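Local coordinates for protein O-ureido-L-serine synthase (Streptomyces lavendulae, PDB 3X44) that makes the D-cycloserine precursor O-ureido-L-serine from O-acetyl-L-serine and hydroxyurea, using pyridoxal 5'-phosphate, and can also form L-cysteine from sulfide, at residues N148-A157 with T178-M188. The protein carries 1 engineered substitution. Sequence-based numbering, arbitrary orientation.
With PUS ((E)-O-(carbamoylamino)-N-({3-hydroxy-2-methyl-5-[(phosphonooxy)methyl]pyridin-4-yl}methylidene)-L-serine), chain C.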
loop_
_atom_site.group_PDB
_atom_site.type_symbol
_atom_site.label_atom_id
_atom_site.label_comp_id
_atom_site.label_asym_id
_atom_site.label_seq_id
_atom_site.Cartn_x
_atom_site.Cartn_y
_atom_site.Cartn_z
ATOM N N ASN A 148 -3.516 20.639 14.442
ATOM C CA ASN A 148 -2.338 20.685 13.587
ATOM C C ASN A 148 -1.351 19.601 14.039
ATOM O O ASN A 148 -1.199 18.586 13.361
ATOM C CB ASN A 148 -1.733 22.099 13.653
ATOM C CG ASN A 148 -0.379 22.212 12.967
ATOM O OD1 ASN A 148 0.161 21.241 12.426
ATOM N ND2 ASN A 148 0.178 23.417 12.989
ATOM N N PRO A 149 -0.701 19.781 15.205
ATOM C CA PRO A 149 0.251 18.767 15.675
ATOM C C PRO A 149 -0.361 17.375 15.866
ATOM O O PRO A 149 0.326 16.362 15.735
ATOM C CB PRO A 149 0.777 19.349 17.000
ATOM C CG PRO A 149 -0.258 20.328 17.425
ATOM C CD PRO A 149 -0.803 20.905 16.154
ATOM N N SER A 150 -1.656 17.327 16.170
ATOM C CA SER A 150 -2.323 16.051 16.386
ATOM C C SER A 150 -2.359 15.184 15.133
ATOM O O SER A 150 -2.180 13.974 15.216
ATOM C CB SER A 150 -3.746 16.272 16.914
ATOM O OG SER A 150 -4.666 16.429 15.848
ATOM N N TYR A 151 -2.583 15.777 13.968
ATOM C CA TYR A 151 -2.605 14.958 12.759
ATOM C C TYR A 151 -1.203 14.438 12.477
ATOM O O TYR A 151 -1.040 13.417 11.826
ATOM C CB TYR A 151 -3.118 15.750 11.557
ATOM C CG TYR A 151 -3.704 14.869 10.467
ATOM C CD1 TYR A 151 -4.999 14.354 10.571
ATOM C CD2 TYR A 151 -2.963 14.565 9.324
ATOM C CE1 TYR A 151 -5.544 13.552 9.543
ATOM C CE2 TYR A 151 -3.494 13.776 8.309
ATOM C CZ TYR A 151 -4.776 13.274 8.417
ATOM O OH TYR A 151 -5.280 12.511 7.384
ATOM N N HIS A 152 -0.188 15.140 12.975
ATOM C CA HIS A 152 1.195 14.708 12.768
ATOM C C HIS A 152 1.553 13.564 13.702
ATOM O O HIS A 152 2.352 12.696 13.352
ATOM C CB HIS A 152 2.162 15.871 12.981
ATOM C CG HIS A 152 2.128 16.875 11.873
ATOM N ND1 HIS A 152 2.603 16.599 10.607
ATOM C CD2 HIS A 152 1.648 18.138 11.830
ATOM C CE1 HIS A 152 2.417 17.652 9.833
ATOM N NE2 HIS A 152 1.839 18.599 10.551
ATOM N N ARG A 153 0.963 13.564 14.894
ATOM C CA ARG A 153 1.224 12.491 15.842
ATOM C C ARG A 153 0.605 11.210 15.292
ATOM O O ARG A 153 1.167 10.125 15.409
ATOM C CB ARG A 153 0.561 12.781 17.190
ATOM C CG ARG A 153 1.175 13.888 18.007
ATOM C CD ARG A 153 0.463 13.972 19.356
ATOM N NE ARG A 153 0.680 15.254 20.018
ATOM C CZ ARG A 153 -0.193 16.257 20.010
ATOM N NH1 ARG A 153 -1.349 16.128 19.371
ATOM N NH2 ARG A 153 0.088 17.389 20.643
ATOM N N GLU A 154 -0.564 11.353 14.684
ATOM C CA GLU A 154 -1.299 10.199 14.185
ATOM C C GLU A 154 -0.937 9.677 12.804
ATOM O O GLU A 154 -1.146 8.496 12.525
ATOM C CB GLU A 154 -2.804 10.487 14.258
ATOM C CG GLU A 154 -3.297 10.742 15.676
ATOM C CD GLU A 154 -4.554 11.589 15.740
ATOM O OE1 GLU A 154 -5.543 11.247 15.063
ATOM O OE2 GLU A 154 -4.556 12.594 16.479
ATOM N N THR A 155 -0.411 10.535 11.935
ATOM C CA THR A 155 -0.050 10.075 10.603
ATOM C C THR A 155 1.442 10.170 10.318
ATOM O O THR A 155 2.110 9.152 10.177
ATOM C CB THR A 155 -0.834 10.841 9.513
ATOM O OG1 THR A 155 -0.543 12.240 9.593
ATOM C CG2 THR A 155 -2.331 10.633 9.700
ATOM N N THR A 156 1.960 11.392 10.238
ATOM C CA THR A 156 3.373 11.614 9.952
ATOM C C THR A 156 4.300 10.802 10.844
ATOM O O THR A 156 5.245 10.181 10.361
ATOM C CB THR A 156 3.748 13.090 10.120
ATOM O OG1 THR A 156 2.733 13.903 9.518
ATOM C CG2 THR A 156 5.098 13.367 9.460
ATOM N N ALA A 157 4.036 10.838 12.144
ATOM C CA ALA A 157 4.832 10.095 13.115
ATOM C C ALA A 157 4.626 8.582 12.978
ATOM O O ALA A 157 5.565 7.800 13.139
ATOM C CB ALA A 157 4.465 10.541 14.540
ATOM N N THR A 178 4.871 26.529 11.836
ATOM C CA THR A 178 3.902 26.476 12.929
ATOM C C THR A 178 4.440 25.566 14.040
ATOM O O THR A 178 3.993 25.637 15.190
ATOM C CB THR A 178 2.552 25.902 12.454
ATOM O OG1 THR A 178 2.710 24.519 12.097
ATOM C CG2 THR A 178 2.042 26.680 11.253
ATOM N N THR A 179 5.423 24.740 13.677
ATOM C CA THR A 179 6.062 23.744 14.555
ATOM C C THR A 179 5.156 22.532 14.760
ATOM O O THR A 179 5.469 21.633 15.542
ATOM C CB THR A 179 6.487 24.306 15.954
ATOM O OG1 THR A 179 5.387 24.243 16.871
ATOM C CG2 THR A 179 6.989 25.725 15.831
ATOM N N GLY A 180 4.048 22.485 14.026
ATOM C CA GLY A 180 3.145 21.353 14.156
ATOM C C GLY A 180 3.822 20.031 13.823
ATOM O O GLY A 180 3.555 19.006 14.457
ATOM N N THR A 181 4.696 20.046 12.820
ATOM C CA THR A 181 5.395 18.833 12.411
ATOM C C THR A 181 6.361 18.421 13.505
ATOM O O THR A 181 6.355 17.288 13.952
ATOM C CB THR A 181 6.182 19.054 11.096
ATOM O OG1 THR A 181 5.261 19.214 10.012
ATOM C CG2 THR A 181 7.077 17.866 10.798
ATOM N N LEU A 182 7.190 19.366 13.926
ATOM C CA LEU A 182 8.178 19.132 14.972
ATOM C C LEU A 182 7.567 18.708 16.303
ATOM O O LEU A 182 8.109 17.849 16.997
ATOM C CB LEU A 182 9.008 20.399 15.169
ATOM C CG LEU A 182 9.835 20.495 16.446
ATOM C CD1 LEU A 182 11.005 19.538 16.345
ATOM C CD2 LEU A 182 10.314 21.944 16.641
ATOM N N THR A 183 6.441 19.310 16.669
ATOM C CA THR A 183 5.798 18.964 17.932
ATOM C C THR A 183 5.074 17.620 17.869
ATOM O O THR A 183 5.232 16.781 18.761
ATOM C CB THR A 183 4.811 20.068 18.366
ATOM O OG1 THR A 183 5.542 21.271 18.629
ATOM C CG2 THR A 183 4.062 19.653 19.639
ATOM N N GLY A 184 4.292 17.414 16.811
ATOM C CA GLY A 184 3.559 16.165 16.655
ATOM C C GLY A 184 4.467 14.953 16.545
ATOM O O GLY A 184 4.276 13.951 17.243
ATOM N N VAL A 185 5.463 15.033 15.667
ATOM C CA VAL A 185 6.384 13.918 15.502
ATOM C C VAL A 185 7.313 13.806 16.712
ATOM O O VAL A 185 7.557 12.711 17.220
ATOM C CB VAL A 185 7.231 14.072 14.230
ATOM C CG1 VAL A 185 8.194 12.895 14.110
ATOM C CG2 VAL A 185 6.329 14.117 13.005
ATOM N N GLY A 186 7.811 14.949 17.173
ATOM C CA GLY A 186 8.714 14.962 18.311
ATOM C C GLY A 186 8.146 14.301 19.551
ATOM O O GLY A 186 8.865 13.618 20.288
ATOM N N GLN A 187 6.849 14.496 19.778
ATOM C CA GLN A 187 6.179 13.941 20.946
ATOM C C GLN A 187 5.966 12.431 20.886
ATOM O O GLN A 187 6.009 11.753 21.917
ATOM C CB GLN A 187 4.843 14.648 21.155
ATOM C CG GLN A 187 4.984 16.005 21.822
ATOM C CD GLN A 187 3.665 16.719 21.975
ATOM O OE1 GLN A 187 2.674 16.362 21.339
ATOM N NE2 GLN A 187 3.642 17.737 22.823
ATOM N N MET A 188 5.735 11.904 19.686
ATOM C CA MET A 188 5.530 10.471 19.527
ATOM C C MET A 188 6.894 9.787 19.586
ATOM O O MET A 188 7.024 8.676 20.104
ATOM C CB MET A 188 4.828 10.176 18.197
ATOM C CG MET A 188 3.406 10.738 18.119
ATOM S SD MET A 188 2.434 10.542 19.647
ATOM C CE MET A 188 2.054 8.828 19.563
HETATM N N PUS C . 3.991 26.327 6.070
HETATM C CA PUS C . 2.815 26.995 6.760
HETATM C CB PUS C . 3.289 27.967 7.898
HETATM O OG PUS C . 4.180 29.028 7.328
HETATM N ND PUS C . 4.046 30.268 8.058
HETATM C CE PUS C . 5.138 30.836 8.617
HETATM N NZ2 PUS C . 6.241 30.100 8.847
HETATM O OZ1 PUS C . 5.126 31.989 8.909
HETATM C C PUS C . 2.008 27.786 5.708
HETATM O O PUS C . 2.106 27.493 4.549
HETATM O OT PUS C . 1.283 28.690 6.047
HETATM C C2 PUS C . 7.545 24.516 4.103
HETATM C C3 PUS C . 6.284 25.029 4.667
HETATM C C4 PUS C . 6.061 24.926 6.114
HETATM C C5 PUS C . 7.090 24.289 6.944
HETATM C C6 PUS C . 8.311 23.798 6.287
HETATM C C2A PUS C . 7.827 24.642 2.633
HETATM C C4A PUS C . 4.877 25.601 6.772
HETATM C C5A PUS C . 6.919 24.141 8.448
HETATM N N1 PUS C . 8.486 23.934 4.927
HETATM O O3 PUS C . 5.331 25.526 3.855
HETATM O O1P PUS C . 4.301 24.368 9.997
HETATM O O2P PUS C . 4.594 22.068 10.452
HETATM O O3P PUS C . 6.269 23.622 11.105
HETATM O O4P PUS C . 5.932 23.100 8.758
HETATM P P PUS C . 5.274 23.296 10.083
#
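The Arg153 side chain reaches across helix 180-188, from Met188 at its CB to Gln187 at its tip. Arg153 CB lies 3.6 Å from CG of Met188, whose bent chain crosses it at about a right angle. Arg153 CG lies 3.2 Å from Gly184 O. Arg153 CD is near both Met188 SD and Gln187 OE1. The chain is extended from CG to NE, which carries the guanidinium to the amide with the two planes only 19° apart. Arg153 NE (2.6 Å) and NH2 (2.9 Å) both donate to Gln187 OE1, NE nearly along the C=O axis and NH2 on a lone pair. Gln187 NE2 is bonded in turn to Asp232.

The helices cross at -50°, with axes 7.2 Å apart. They are close at Gly180 and Gly184, where Gly180 O approaches Pro149 CA and Gly184 CA approaches Pro149 O. Helix 180-188 follows the phosphate-binding loop of this fold type II pyridoxal-phosphate enzyme. His152 fits as a knob into a hole among Gly180, Thr181, Gly184 and Val185. One face of its ring lies over Thr181 CA, and ND1 pairs with Thr156 OG1.

Backbone amides of Thr178, Thr179 and Thr181 donate to the phosphate of the bound O-ureido-L-serine aldimine. Thr178 OG1 donates to O1P and accepts from Gly180 N, an ST turn. Asn148 ND2 also donates to Thr178 OG1, at 2.9 Å and in its own amide plane, while Gln142 O takes another bond from the same nitrogen.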